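Local coordinates for protein putative 6-phosphogluconolactonase (Neisseria gonorrhoeae, PDB 3LHI) that probably hydrolyses 6-phosphogluconolactone to 6-phosphogluconate, the second step of the oxidative pentose phosphate pathway, at residues D138-Q152 / E209-H221. Sequence-based numbering, arbitrary orientation. Where two conformers were deposited one is given.
Sequences DGHTASIFPKAPQFQ and ENREYPISLVLNH
Pro146 O is gripped twice: Arg211 NH2 donates to it at 3.2 Å, close to the guanidinium plane, and a water that also accepts from Arg211 NE donates to it. In this conformer, one of two that Arg211 adopts, these bonds orient the guanidinium, which lays one face over the rim of the Phe151 ring, an off-centre cation-pi contact with CZ 4.1 Å from the ring centroid and the planes 30° apart. Phe151 carries its ring anti to the backbone N (chi1 -169°), which brings its CE1-CZ side against Arg211 CB, 3.6 Å from CE1, and turns the CE2 edge to Pro214 CG. Pro214, rigid and with no N-H to offer Gly139 O, suits this apolar place; its CG also packs 3.9 Å from Pro146 CD. The next residue supplies the donor: Ile215 N meets Gly139 O at 2.8 Å, almost straight. Gly139 fits because its phi is positive (77°) and Tyr213 CB lies too close for a side chain. In this glucosamine-6-phosphate isomerase/6-phosphogluconolactonase family domain, the contact joins the irregular chain following strand 130-133 to the turn and short helix preceding strand 226-231. Deeper in, Ile215 CD1 lies 3.6 Å from Thr141 CB, while the Thr141 hydroxyl bonds to Gly134 O. On the solvent-exposed side, Lys147 NZ and Glu212 OE2 stand 4.1 Å apart, too far for a salt bridge, and a water links Lys147 NZ to Glu212 OE1.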
loop_
_atom_site.group_PDB
_atom_site.type_symbol
_atom_site.label_atom_id
_atom_site.label_comp_id
_atom_site.label_asym_id
_atom_site.label_seq_id
_atom_site.Cartn_x
_atom_site.Cartn_y
_atom_site.Cartn_z
ATOM N N ASP A 138 -14.306 -6.689 1.513
ATOM C CA ASP A 138 -14.417 -7.552 0.342
ATOM C C ASP A 138 -13.178 -8.404 0.100
ATOM O O ASP A 138 -13.103 -9.115 -0.898
ATOM C CB ASP A 138 -14.746 -6.710 -0.905
ATOM C CG ASP A 138 -13.652 -5.737 -1.271
ATOM O OD1 ASP A 138 -12.724 -5.550 -0.454
ATOM O OD2 ASP A 138 -13.725 -5.209 -2.386
ATOM N N GLY A 139 -12.170 -8.294 0.962
ATOM C CA GLY A 139 -10.922 -8.979 0.727
ATOM C C GLY A 139 -9.969 -8.375 -0.302
ATOM O O GLY A 139 -8.914 -9.004 -0.576
ATOM N N HIS A 140 -10.292 -7.190 -0.825
ATOM C CA HIS A 140 -9.383 -6.553 -1.763
ATOM C C HIS A 140 -8.176 -5.996 -1.038
ATOM O O HIS A 140 -8.222 -5.747 0.156
ATOM C CB HIS A 140 -10.061 -5.461 -2.601
ATOM C CG HIS A 140 -10.015 -4.093 -2.015
ATOM N ND1 HIS A 140 -10.909 -3.641 -1.070
ATOM C CD2 HIS A 140 -9.161 -3.066 -2.260
ATOM C CE1 HIS A 140 -10.619 -2.379 -0.782
ATOM N NE2 HIS A 140 -9.546 -2.017 -1.473
ATOM N N THR A 141 -7.112 -5.805 -1.795
ATOM C CA THR A 141 -5.914 -5.135 -1.303
ATOM C C THR A 141 -5.403 -4.206 -2.387
ATOM O O THR A 141 -5.772 -4.349 -3.541
ATOM C CB THR A 141 -4.861 -6.128 -0.839
ATOM O OG1 THR A 141 -3.860 -5.484 -0.058
ATOM C CG2 THR A 141 -4.200 -6.912 -1.975
ATOM N N ALA A 142 -4.537 -3.245 -2.022
ATOM C CA ALA A 142 -4.230 -2.149 -2.934
ATOM C C ALA A 142 -5.532 -1.688 -3.593
ATOM O O ALA A 142 -6.489 -1.472 -2.850
ATOM C CB ALA A 142 -3.091 -2.559 -3.883
ATOM N N SER A 143 -5.565 -1.472 -4.903
ATOM C CA SER A 143 -6.830 -1.288 -5.577
ATOM C C SER A 143 -7.026 -2.462 -6.547
ATOM O O SER A 143 -7.611 -2.290 -7.630
ATOM C CB SER A 143 -6.960 0.080 -6.241
ATOM O OG SER A 143 -7.354 1.097 -5.310
ATOM N N ILE A 144 -6.670 -3.667 -6.103
ATOM C CA ILE A 144 -6.982 -4.887 -6.842
ATOM C C ILE A 144 -8.331 -5.399 -6.313
ATOM O O ILE A 144 -8.417 -6.131 -5.344
ATOM C CB ILE A 144 -5.887 -5.934 -6.702
ATOM C CG1 ILE A 144 -4.550 -5.340 -7.111
ATOM C CG2 ILE A 144 -6.260 -7.165 -7.541
ATOM C CD1 ILE A 144 -3.325 -6.284 -6.824
ATOM N N PHE A 145 -9.374 -4.878 -6.922
ATOM C CA PHE A 145 -10.740 -5.153 -6.534
ATOM C C PHE A 145 -11.299 -6.372 -7.315
ATOM O O PHE A 145 -11.035 -6.499 -8.510
ATOM C CB PHE A 145 -11.626 -3.952 -6.841
ATOM C CG PHE A 145 -11.515 -2.822 -5.837
ATOM C CD1 PHE A 145 -12.342 -2.801 -4.753
ATOM C CD2 PHE A 145 -10.589 -1.785 -6.005
ATOM C CE1 PHE A 145 -12.247 -1.748 -3.819
ATOM C CE2 PHE A 145 -10.476 -0.768 -5.091
ATOM C CZ PHE A 145 -11.318 -0.743 -3.983
ATOM N N PRO A 146 -12.042 -7.252 -6.637
ATOM C CA PRO A 146 -12.448 -8.512 -7.290
ATOM C C PRO A 146 -13.361 -8.367 -8.499
ATOM O O PRO A 146 -13.341 -9.240 -9.377
ATOM C CB PRO A 146 -13.116 -9.271 -6.164
ATOM C CG PRO A 146 -13.605 -8.194 -5.217
ATOM C CD PRO A 146 -12.546 -7.159 -5.257
ATOM N N LYS A 147 -14.150 -7.307 -8.592
ATOM C CA LYS A 147 -15.024 -7.086 -9.753
ATOM C C LYS A 147 -14.436 -6.154 -10.797
ATOM O O LYS A 147 -15.058 -5.858 -11.806
ATOM C CB LYS A 147 -16.406 -6.551 -9.297
ATOM C CG LYS A 147 -17.108 -7.505 -8.350
ATOM C CD LYS A 147 -18.519 -7.093 -8.095
ATOM C CE LYS A 147 -19.243 -8.117 -7.171
ATOM N NZ LYS A 147 -18.356 -9.128 -6.415
ATOM N N ALA A 148 -13.193 -5.679 -10.602
ATOM C CA ALA A 148 -12.602 -4.809 -11.589
ATOM C C ALA A 148 -12.528 -5.509 -12.954
ATOM O O ALA A 148 -11.968 -6.598 -13.015
ATOM C CB ALA A 148 -11.158 -4.394 -11.145
ATOM N N PRO A 149 -12.910 -4.832 -14.038
ATOM C CA PRO A 149 -12.734 -5.477 -15.356
ATOM C C PRO A 149 -11.281 -5.674 -15.737
ATOM O O PRO A 149 -10.982 -6.504 -16.581
ATOM C CB PRO A 149 -13.364 -4.472 -16.321
ATOM C CG PRO A 149 -14.004 -3.456 -15.543
ATOM C CD PRO A 149 -13.702 -3.593 -14.095
ATOM N N GLN A 150 -10.387 -4.950 -15.093
ATOM C CA GLN A 150 -8.955 -5.014 -15.315
ATOM C C GLN A 150 -8.253 -6.052 -14.413
ATOM O O GLN A 150 -7.034 -6.099 -14.357
ATOM C CB GLN A 150 -8.301 -3.634 -15.171
ATOM C CG GLN A 150 -9.029 -2.533 -15.921
ATOM C CD GLN A 150 -10.087 -1.814 -15.089
ATOM O OE1 GLN A 150 -10.564 -2.346 -14.073
ATOM N NE2 GLN A 150 -10.446 -0.603 -15.507
ATOM N N PHE A 151 -9.013 -6.891 -13.715
ATOM C CA PHE A 151 -8.423 -7.855 -12.777
ATOM C C PHE A 151 -7.419 -8.766 -13.443
ATOM O O PHE A 151 -6.337 -8.987 -12.908
ATOM C CB PHE A 151 -9.517 -8.677 -12.103
ATOM C CG PHE A 151 -9.068 -9.495 -10.966
ATOM C CD1 PHE A 151 -8.544 -10.786 -11.123
ATOM C CD2 PHE A 151 -9.130 -8.975 -9.696
ATOM C CE1 PHE A 151 -8.103 -11.508 -10.014
ATOM C CE2 PHE A 151 -8.718 -9.705 -8.641
ATOM C CZ PHE A 151 -8.204 -10.932 -8.753
ATOM N N GLN A 152 -7.712 -9.315 -14.623
ATOM C CA GLN A 152 -6.748 -10.183 -15.292
ATOM C C GLN A 152 -5.454 -9.458 -15.631
ATOM O O GLN A 152 -4.379 -10.055 -15.544
ATOM C CB GLN A 152 -7.342 -10.825 -16.560
ATOM C CG GLN A 152 -8.470 -11.843 -16.271
ATOM C CD GLN A 152 -7.992 -13.002 -15.510
ATOM O OE1 GLN A 152 -8.478 -13.287 -14.406
ATOM N NE2 GLN A 152 -7.057 -13.764 -16.115
ATOM N N GLU A 209 -5.978 -19.611 -2.524
ATOM C CA GLU A 209 -6.191 -18.638 -3.551
ATOM C C GLU A 209 -7.628 -18.645 -4.006
ATOM O O GLU A 209 -8.183 -19.688 -4.415
ATOM C CB GLU A 209 -5.302 -18.864 -4.755
ATOM C CG GLU A 209 -3.880 -18.576 -4.512
ATOM C CD GLU A 209 -3.037 -18.677 -5.756
ATOM O OE1 GLU A 209 -3.595 -18.904 -6.866
ATOM O OE2 GLU A 209 -1.798 -18.509 -5.608
ATOM N N ASN A 210 -8.219 -17.477 -3.991
ATOM C CA ASN A 210 -9.551 -17.286 -4.527
ATOM C C ASN A 210 -9.652 -15.832 -4.962
ATOM O O ASN A 210 -9.526 -14.919 -4.143
ATOM C CB ASN A 210 -10.605 -17.625 -3.511
ATOM C CG ASN A 210 -12.008 -17.542 -4.059
ATOM O OD1 ASN A 210 -12.238 -17.038 -5.156
ATOM N ND2 ASN A 210 -12.946 -18.111 -3.320
ATOM N N ARG A 211 -9.866 -15.563 -6.244
ATOM C CA ARG A 211 -9.918 -14.173 -6.728
ATOM C C ARG A 211 -11.104 -13.405 -6.153
ATOM O O ARG A 211 -11.165 -12.178 -6.267
ATOM C CB ARG A 211 -9.984 -14.108 -8.279
ATOM C CG ARG A 211 -11.146 -14.905 -8.902
ATOM C CD ARG A 211 -11.287 -14.638 -10.393
ATOM N NE ARG A 211 -11.757 -13.276 -10.563
ATOM C CZ ARG A 211 -11.554 -12.497 -11.619
ATOM N NH1 ARG A 211 -10.857 -12.925 -12.692
ATOM N NH2 ARG A 211 -12.085 -11.268 -11.583
ATOM N N GLU A 212 -12.059 -14.101 -5.539
ATOM C CA GLU A 212 -13.125 -13.389 -4.846
ATOM C C GLU A 212 -12.568 -12.526 -3.681
ATOM O O GLU A 212 -13.165 -11.523 -3.349
ATOM C CB GLU A 212 -14.130 -14.394 -4.339
ATOM C CG GLU A 212 -15.376 -13.848 -3.702
ATOM C CD GLU A 212 -16.250 -13.002 -4.630
ATOM O OE1 GLU A 212 -16.147 -13.044 -5.894
ATOM O OE2 GLU A 212 -17.069 -12.255 -4.036
ATOM N N TYR A 213 -11.451 -12.968 -3.105
ATOM C CA TYR A 213 -10.790 -12.259 -2.002
ATOM C C TYR A 213 -9.339 -11.988 -2.451
ATOM O O TYR A 213 -8.462 -12.803 -2.177
ATOM C CB TYR A 213 -10.803 -13.109 -0.700
ATOM C CG TYR A 213 -12.168 -13.653 -0.364
ATOM C CD1 TYR A 213 -13.220 -12.814 -0.027
ATOM C CD2 TYR A 213 -12.426 -15.012 -0.522
ATOM C CE1 TYR A 213 -14.504 -13.339 0.237
ATOM C CE2 TYR A 213 -13.685 -15.547 -0.274
ATOM C CZ TYR A 213 -14.723 -14.700 0.090
ATOM O OH TYR A 213 -15.971 -15.248 0.314
ATOM N N PRO A 214 -9.123 -10.870 -3.175
ATOM C CA PRO A 214 -7.828 -10.723 -3.846
ATOM C C PRO A 214 -6.588 -10.798 -2.949
ATOM O O PRO A 214 -5.531 -11.254 -3.417
ATOM C CB PRO A 214 -7.965 -9.388 -4.569
ATOM C CG PRO A 214 -9.371 -9.338 -4.936
ATOM C CD PRO A 214 -10.090 -9.891 -3.699
ATOM N N ILE A 215 -6.706 -10.410 -1.681
ATOM C CA ILE A 215 -5.566 -10.554 -0.780
ATOM C C ILE A 215 -5.055 -11.990 -0.682
ATOM O O ILE A 215 -3.890 -12.220 -0.417
ATOM C CB ILE A 215 -5.884 -9.976 0.593
ATOM C CG1 ILE A 215 -4.649 -9.892 1.493
ATOM C CG2 ILE A 215 -6.923 -10.854 1.349
ATOM C CD1 ILE A 215 -3.613 -8.903 1.172
ATOM N N SER A 216 -5.952 -12.949 -0.943
ATOM C CA SER A 216 -5.571 -14.356 -0.951
ATOM C C SER A 216 -4.481 -14.644 -1.957
ATOM O O SER A 216 -3.732 -15.598 -1.782
ATOM C CB SER A 216 -6.744 -15.306 -1.261
ATOM O OG SER A 216 -7.181 -15.228 -2.586
ATOM N N LEU A 217 -4.425 -13.882 -3.043
ATOM C CA LEU A 217 -3.410 -14.104 -4.064
ATOM C C LEU A 217 -2.025 -13.638 -3.629
ATOM O O LEU A 217 -1.004 -14.054 -4.202
ATOM C CB LEU A 217 -3.797 -13.458 -5.387
ATOM C CG LEU A 217 -5.173 -13.862 -5.949
ATOM C CD1 LEU A 217 -5.372 -13.143 -7.286
ATOM C CD2 LEU A 217 -5.353 -15.385 -5.991
ATOM N N VAL A 218 -1.990 -12.710 -2.661
ATOM C CA VAL A 218 -0.759 -12.269 -2.044
ATOM C C VAL A 218 -0.351 -13.240 -0.958
ATOM O O VAL A 218 0.795 -13.659 -0.931
ATOM C CB VAL A 218 -0.930 -10.846 -1.479
ATOM C CG1 VAL A 218 0.363 -10.409 -0.704
ATOM C CG2 VAL A 218 -1.351 -9.810 -2.566
ATOM N N LEU A 219 -1.264 -13.614 -0.075
ATOM C CA LEU A 219 -0.985 -14.495 1.068
ATOM C C LEU A 219 -0.439 -15.844 0.609
ATOM O O LEU A 219 0.439 -16.429 1.261
ATOM C CB LEU A 219 -2.252 -14.702 1.923
ATOM C CG LEU A 219 -2.806 -13.467 2.620
ATOM C CD1 LEU A 219 -4.142 -13.818 3.313
ATOM C CD2 LEU A 219 -1.807 -12.902 3.631
ATOM N N ASN A 220 -0.918 -16.301 -0.537
ATOM C CA ASN A 220 -0.596 -17.623 -1.088
ATOM C C ASN A 220 0.463 -17.613 -2.207
ATOM O O ASN A 220 0.787 -18.659 -2.795
ATOM C CB ASN A 220 -1.920 -18.312 -1.531
ATOM C CG ASN A 220 -2.823 -18.679 -0.332
ATOM O OD1 ASN A 220 -2.518 -19.656 0.338
ATOM N ND2 ASN A 220 -3.910 -17.874 -0.033
ATOM N N HIS A 221 1.061 -16.461 -2.468
ATOM C CA HIS A 221 2.022 -16.325 -3.553
ATOM C C HIS A 221 3.365 -16.894 -3.100
ATOM O O HIS A 221 3.816 -16.649 -1.959
ATOM C CB HIS A 221 2.202 -14.848 -3.902
ATOM C CG HIS A 221 2.817 -14.581 -5.236
ATOM N ND1 HIS A 221 4.149 -14.859 -5.524
ATOM C CD2 HIS A 221 2.296 -14.026 -6.357
ATOM C CE1 HIS A 221 4.399 -14.484 -6.770
ATOM N NE2 HIS A 221 3.287 -13.991 -7.302
HETATM O O HOH W 1 -15.311 -10.015 -2.395
HETATM O O HOH W 2 -12.825 -11.867 -8.524
HETATM O O HOH W 3 -16.852 -10.969 -7.704
#